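Local coordinates for protein glycosyl hydrolase (Rhizobium leguminosarum bv. trifolii, PDB 5NDX) that probably hydrolyses O-glycosidic bonds as a bacterial family 39 glycoside hydrolase, an orthologue of human alpha-L-iduronidase, at residues 20-25 with 50-56. The protein carries 2 engineered substitutions. Residues are numbered along the deposited sequence; the frame is centred on the assembly and turned at random.
Sequences RFWRGT and NEGIKFL. With 8U8 ((2~{R},3~{S},4~{S},5~{R},6~{S})-6-(4-methyl-2-oxidanylidene-chromen-7-yl)oxy-3,4,5-tris(oxidanyl)oxane-2-carboxylic acid), chain N; SO4 (sulfate ion), chain B.
R23 reaches across from 20-25 and grips E51 side-on: R23 NE and NH2 both donate to E51 O, in the guanidinium plane but from above the carbonyl plane, NH2 at 3.0 Å. Its chi1 (-70°) sets CG against G52 O, and bends at chi2 and chi3 (57°) turn NH1 outward, to sulfate O3 at 2.7 Å. R23 NH1 also donates to 8U8 O4, a sugar hydroxyl of the bound 4-methylcoumarin glycoside, at 3.3 Å. R20 stacks on R23, its NH2 3.3 Å above the guanidinium plane. It holds N50 O end-on through NH1 and NH2, while the N50 amide lies nearly parallel over its other face, planes 12° apart; R20 NE and NH2 also bind sulfate O2. K54, extended throughout, sends NZ to 8U8 O3 at 2.8 Å, and a water joins R23 NH2, E51 OE1 and K54 NZ. The C7-C8 edge of the steeply tilted coumarin meets one F55 ring face, 8U8 C8 3.4 Å from F55 CE2. Deeper in, R23 O accepts from K54 N and F55 N, and T25 N donates to F55 O, starting the parallel pairing of strands 24-27 and 55-58, the TIM barrel's first beta-alpha-beta unit. A leucine replacing R23 would probably strip E51 O of its paired donors, leaving the sulfate to R20 and O4 to a weak K54 NZ bond. Stacked arginines around a sulfate, probably a crystallisation ion, are consistent with a cationic wall able to hold an anion beside a hydroxyl-bearing sugar.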
ATOM      1  N   ARG A  20       7.402   2.675   9.417  1.00 31.90           N
ATOM      2  CA  ARG A  20       6.574   2.804   8.216  1.00 31.73           C
ATOM      3  C   ARG A  20       5.317   2.031   8.507  1.00 31.37           C
ATOM      4  O   ARG A  20       5.219   0.846   8.233  1.00 31.24           O
ATOM      5  CB  ARG A  20       7.314   2.293   6.967  1.00 29.89           C
ATOM      6  CG  ARG A  20       8.657   3.041   6.744  1.00 31.48           C
ATOM      7  CD  ARG A  20       9.522   2.440   5.635  1.00 31.28           C
ATOM      8  NE  ARG A  20       9.716   1.051   5.972  1.00 31.31           N
ATOM      9  CZ  ARG A  20       9.692   0.028   5.151  1.00 30.93           C
ATOM     10  NH1 ARG A  20       9.575   0.152   3.824  1.00 31.38           N
ATOM     11  NH2 ARG A  20       9.751  -1.148   5.703  1.00 31.95           N
ATOM     12  N   PHE A  21       4.334   2.727   9.081  1.00 30.07           N
ATOM     13  CA  PHE A  21       3.173   2.109   9.663  1.00 29.71           C
ATOM     14  C   PHE A  21       1.950   1.942   8.726  1.00 30.77           C
ATOM     15  O   PHE A  21       0.871   1.578   9.191  1.00 32.82           O
ATOM     16  CB  PHE A  21       2.785   2.898  10.936  1.00 30.68           C
ATOM     17  CG  PHE A  21       2.417   4.353  10.683  1.00 29.82           C
ATOM     18  CD1 PHE A  21       1.167   4.700  10.212  1.00 30.75           C
ATOM     19  CD2 PHE A  21       3.341   5.360  10.889  1.00 31.16           C
ATOM     20  CE1 PHE A  21       0.850   6.036   9.948  1.00 30.64           C
ATOM     21  CE2 PHE A  21       3.044   6.706  10.627  1.00 29.63           C
ATOM     22  CZ  PHE A  21       1.802   7.037  10.177  1.00 30.06           C
ATOM     23  N   TRP A  22       2.118   2.221   7.437  1.00 29.40           N
ATOM     24  CA  TRP A  22       1.049   2.348   6.457  1.00 30.28           C
ATOM     25  C   TRP A  22       1.152   1.279   5.376  1.00 30.63           C
ATOM     26  O   TRP A  22       0.596   1.461   4.278  1.00 30.01           O
ATOM     27  CB  TRP A  22       1.128   3.714   5.746  1.00 30.35           C
ATOM     28  CG  TRP A  22       2.505   3.910   5.138  1.00 30.86           C
ATOM     29  CD1 TRP A  22       2.982   3.395   3.953  1.00 29.83           C
ATOM     30  CD2 TRP A  22       3.585   4.606   5.737  1.00 30.21           C
ATOM     31  NE1 TRP A  22       4.275   3.790   3.771  1.00 30.49           N
ATOM     32  CE2 TRP A  22       4.679   4.507   4.866  1.00 30.76           C
ATOM     33  CE3 TRP A  22       3.724   5.336   6.925  1.00 30.82           C
ATOM     34  CZ2 TRP A  22       5.914   5.108   5.143  1.00 30.35           C
ATOM     35  CZ3 TRP A  22       4.940   5.927   7.206  1.00 31.66           C
ATOM     36  CH2 TRP A  22       6.018   5.831   6.300  1.00 31.87           C
ATOM     37  N   ARG A  23       1.817   0.166   5.665  1.00 30.29           N
ATOM     38  CA  ARG A  23       2.262  -0.743   4.592  1.00 31.37           C
ATOM     39  C   ARG A  23       1.221  -1.831   4.349  1.00 31.39           C
ATOM     40  O   ARG A  23       1.442  -3.026   4.550  1.00 30.06           O
ATOM     41  CB  ARG A  23       3.650  -1.297   4.856  1.00 30.95           C
ATOM     42  CG  ARG A  23       4.786  -0.269   4.742  1.00 33.67           C
ATOM     43  CD  ARG A  23       5.901  -0.404   5.793  1.00 36.82           C
ATOM     44  NE  ARG A  23       6.391  -1.609   5.710  1.00 39.63           N
ATOM     45  CZ  ARG A  23       6.761  -2.523   6.575  1.00 38.36           C
ATOM     46  NH1 ARG A  23       6.978  -2.449   7.894  1.00 40.40           N
ATOM     47  NH2 ARG A  23       7.104  -3.590   5.894  1.00 36.59           N
ATOM     48  N   GLY A  24       0.075  -1.387   3.888  1.00 30.61           N
ATOM     49  CA  GLY A  24      -1.075  -2.256   3.680  1.00 32.12           C
ATOM     50  C   GLY A  24      -2.051  -1.679   2.713  1.00 32.57           C
ATOM     51  O   GLY A  24      -2.191  -0.453   2.602  1.00 35.07           O
ATOM     52  N   THR A  25      -2.739  -2.548   2.005  1.00 32.06           N
ATOM     53  CA  THR A  25      -3.864  -2.145   1.189  1.00 32.85           C
ATOM     54  C   THR A  25      -4.912  -3.264   1.274  1.00 33.88           C
ATOM     55  O   THR A  25      -4.766  -4.240   2.018  1.00 34.93           O
ATOM     56  CB  THR A  25      -3.453  -1.790  -0.289  1.00 34.12           C
ATOM     57  OG1 THR A  25      -4.599  -1.342  -1.039  1.00 35.80           O
ATOM     58  CG2 THR A  25      -2.889  -2.971  -1.016  1.00 35.12           C
ATOM     59  N   ASN A  50      11.720  -2.658   0.244  1.00 36.30           N
ATOM     60  CA  ASN A  50      11.691  -2.956   1.663  1.00 37.09           C
ATOM     61  C   ASN A  50      10.298  -3.294   2.199  1.00 35.15           C
ATOM     62  O   ASN A  50       9.848  -2.739   3.200  1.00 34.73           O
ATOM     63  CB  ASN A  50      12.281  -1.729   2.444  1.00 38.96           C
ATOM     64  CG  ASN A  50      12.591  -2.048   3.919  1.00 40.80           C
ATOM     65  OD1 ASN A  50      12.536  -3.192   4.337  1.00 42.20           O
ATOM     66  ND2 ASN A  50      12.914  -1.009   4.721  1.00 41.12           N
ATOM     67  N   GLU A  51       9.603  -4.175   1.498  1.00 35.17           N
ATOM     68  CA  GLU A  51       8.242  -4.548   1.851  1.00 34.48           C
ATOM     69  C   GLU A  51       7.327  -3.312   2.009  1.00 31.50           C
ATOM     70  O   GLU A  51       6.548  -3.200   2.956  1.00 31.10           O
ATOM     71  CB  GLU A  51       8.244  -5.445   3.106  1.00 35.59           C
ATOM     72  CG  GLU A  51       9.052  -6.769   2.950  1.00 40.26           C
ATOM     73  CD  GLU A  51       8.957  -7.595   4.261  1.00 40.31           C
ATOM     74  OE1 GLU A  51       9.578  -7.198   5.253  1.00 43.75           O
ATOM     75  OE2 GLU A  51       8.122  -8.490   4.369  1.00 43.84           O
ATOM     76  N   GLY A  52       7.416  -2.401   1.049  1.00 32.42           N
ATOM     77  CA  GLY A  52       6.670  -1.107   1.079  1.00 30.51           C
ATOM     78  C   GLY A  52       5.165  -1.288   1.163  1.00 30.91           C
ATOM     79  O   GLY A  52       4.467  -0.447   1.734  1.00 28.47           O
ATOM     80  N   ILE A  53       4.663  -2.387   0.596  1.00 31.47           N
ATOM     81  CA  ILE A  53       3.352  -2.919   0.994  1.00 32.35           C
ATOM     82  C   ILE A  53       3.554  -4.363   1.422  1.00 32.70           C
ATOM     83  O   ILE A  53       4.133  -5.165   0.680  1.00 33.17           O
ATOM     84  CB  ILE A  53       2.295  -2.852  -0.130  1.00 31.74           C
ATOM     85  CG1 ILE A  53       1.970  -1.382  -0.463  1.00 33.59           C
ATOM     86  CG2 ILE A  53       0.985  -3.504   0.327  1.00 33.46           C
ATOM     87  CD1 ILE A  53       1.177  -1.241  -1.748  1.00 33.35           C
ATOM     88  N   LYS A  54       3.040  -4.674   2.600  1.00 31.84           N
ATOM     89  CA  LYS A  54       3.285  -5.965   3.251  1.00 32.69           C
ATOM     90  C   LYS A  54       2.014  -6.768   3.514  1.00 33.24           C
ATOM     91  O   LYS A  54       2.069  -7.995   3.422  1.00 32.14           O
ATOM     92  CB  LYS A  54       4.021  -5.728   4.542  1.00 33.12           C
ATOM     93  CG  LYS A  54       4.430  -6.966   5.319  1.00 35.58           C
ATOM     94  CD  LYS A  54       5.316  -6.555   6.486  1.00 36.36           C
ATOM     95  CE  LYS A  54       5.716  -7.792   7.326  1.00 38.07           C
ATOM     96  NZ  LYS A  54       6.740  -7.331   8.322  1.00 37.42           N
ATOM     97  N   PHE A  55       0.907  -6.090   3.852  1.00 32.11           N
ATOM     98  CA  PHE A  55      -0.355  -6.728   4.214  1.00 33.28           C
ATOM     99  C   PHE A  55      -1.467  -6.436   3.223  1.00 33.85           C
ATOM    100  O   PHE A  55      -1.567  -5.313   2.724  1.00 33.12           O
ATOM    101  CB  PHE A  55      -0.778  -6.305   5.622  1.00 34.42           C
ATOM    102  CG  PHE A  55       0.195  -6.733   6.693  1.00 33.63           C
ATOM    103  CD1 PHE A  55       0.148  -8.027   7.202  1.00 36.34           C
ATOM    104  CD2 PHE A  55       1.130  -5.886   7.153  1.00 33.63           C
ATOM    105  CE1 PHE A  55       1.057  -8.450   8.157  1.00 36.60           C
ATOM    106  CE2 PHE A  55       2.054  -6.288   8.123  1.00 36.72           C
ATOM    107  CZ  PHE A  55       2.008  -7.590   8.634  1.00 34.69           C
ATOM    108  N   LEU A  56      -2.271  -7.454   2.919  1.00 33.66           N
ATOM    109  CA  LEU A  56      -3.495  -7.309   2.156  1.00 34.85           C
ATOM    110  C   LEU A  56      -4.669  -7.660   3.039  1.00 34.49           C
ATOM    111  O   LEU A  56      -4.670  -8.737   3.653  1.00 35.40           O
ATOM    112  CB  LEU A  56      -3.517  -8.277   0.993  1.00 37.13           C
ATOM    113  CG  LEU A  56      -2.641  -8.073  -0.187  1.00 42.22           C
ATOM    114  CD1 LEU A  56      -3.004  -9.098  -1.248  1.00 44.62           C
ATOM    115  CD2 LEU A  56      -2.814  -6.659  -0.745  1.00 45.00           C
TER
HETATM  116  C15 8U8 N 713      -3.224  -5.266  12.710  1.00 39.80           C
HETATM  117  C13 8U8 N 713      -2.030  -4.976  13.374  1.00 38.49           C
HETATM  118  C14 8U8 N 713      -1.988  -4.976  14.763  1.00 37.93           C
HETATM  119  C16 8U8 N 713      -0.786  -4.765  15.423  1.00 40.89           C
HETATM  120  O9  8U8 N 713      -0.776  -4.714  16.646  1.00 43.88           O
HETATM  121  O8  8U8 N 713       0.345  -4.481  14.722  1.00 39.56           O
HETATM  122  C11 8U8 N 713       0.334  -4.526  13.373  1.00 36.64           C
HETATM  123  C10 8U8 N 713       1.548  -4.327  12.764  1.00 36.69           C
HETATM  124  C12 8U8 N 713      -0.839  -4.762  12.672  1.00 35.90           C
HETATM  125  C7  8U8 N 713      -0.756  -4.806  11.280  1.00 34.62           C
HETATM  126  C8  8U8 N 713       0.470  -4.595  10.659  1.00 35.70           C
HETATM  127  C9  8U8 N 713       1.637  -4.364  11.389  1.00 37.33           C
HETATM  128  O2  8U8 N 713       2.824  -4.180  10.726  1.00 41.07           O
HETATM  129  C5  8U8 N 713       4.069  -4.397  11.440  1.00 39.17           C
HETATM  130  O1  8U8 N 713       4.292  -3.101  12.024  1.00 42.11           O
HETATM  131  C1  8U8 N 713       5.539  -2.869  12.718  1.00 43.03           C
HETATM  132  C6  8U8 N 713       5.669  -3.775  13.992  1.00 46.71           C
HETATM  133  O7  8U8 N 713       4.632  -4.195  14.543  1.00 43.36           O
HETATM  134  O6  8U8 N 713       6.819  -4.079  14.345  1.00 51.91           O
HETATM  135  C2  8U8 N 713       6.646  -3.137  11.701  1.00 42.63           C
HETATM  136  O5  8U8 N 713       7.976  -2.908  12.261  1.00 41.25           O
HETATM  137  C3  8U8 N 713       6.526  -4.579  11.155  1.00 39.15           C
HETATM  138  O4  8U8 N 713       7.507  -4.743  10.165  1.00 38.10           O
HETATM  139  C4  8U8 N 713       5.158  -4.773  10.497  1.00 38.59           C
HETATM  140  O3  8U8 N 713       4.965  -6.125  10.074  1.00 39.84           O
HETATM  141  S   SO4 B 701       9.162  -0.492   9.689  1.00 47.80           S
HETATM  142  O1  SO4 B 701       9.712   0.788  10.171  1.00 58.10           O
HETATM  143  O2  SO4 B 701       9.864  -0.895   8.441  1.00 50.21           O
HETATM  144  O3  SO4 B 701       7.686  -0.462   9.532  1.00 52.00           O
HETATM  145  O4  SO4 B 701       9.451  -1.519  10.726  1.00 59.60           O
HETATM  146  O   HOH W   1       5.159   2.333   1.552  1.00 33.19           O
HETATM  147  O   HOH W   2       8.605  -5.559   6.970  1.00 38.30           O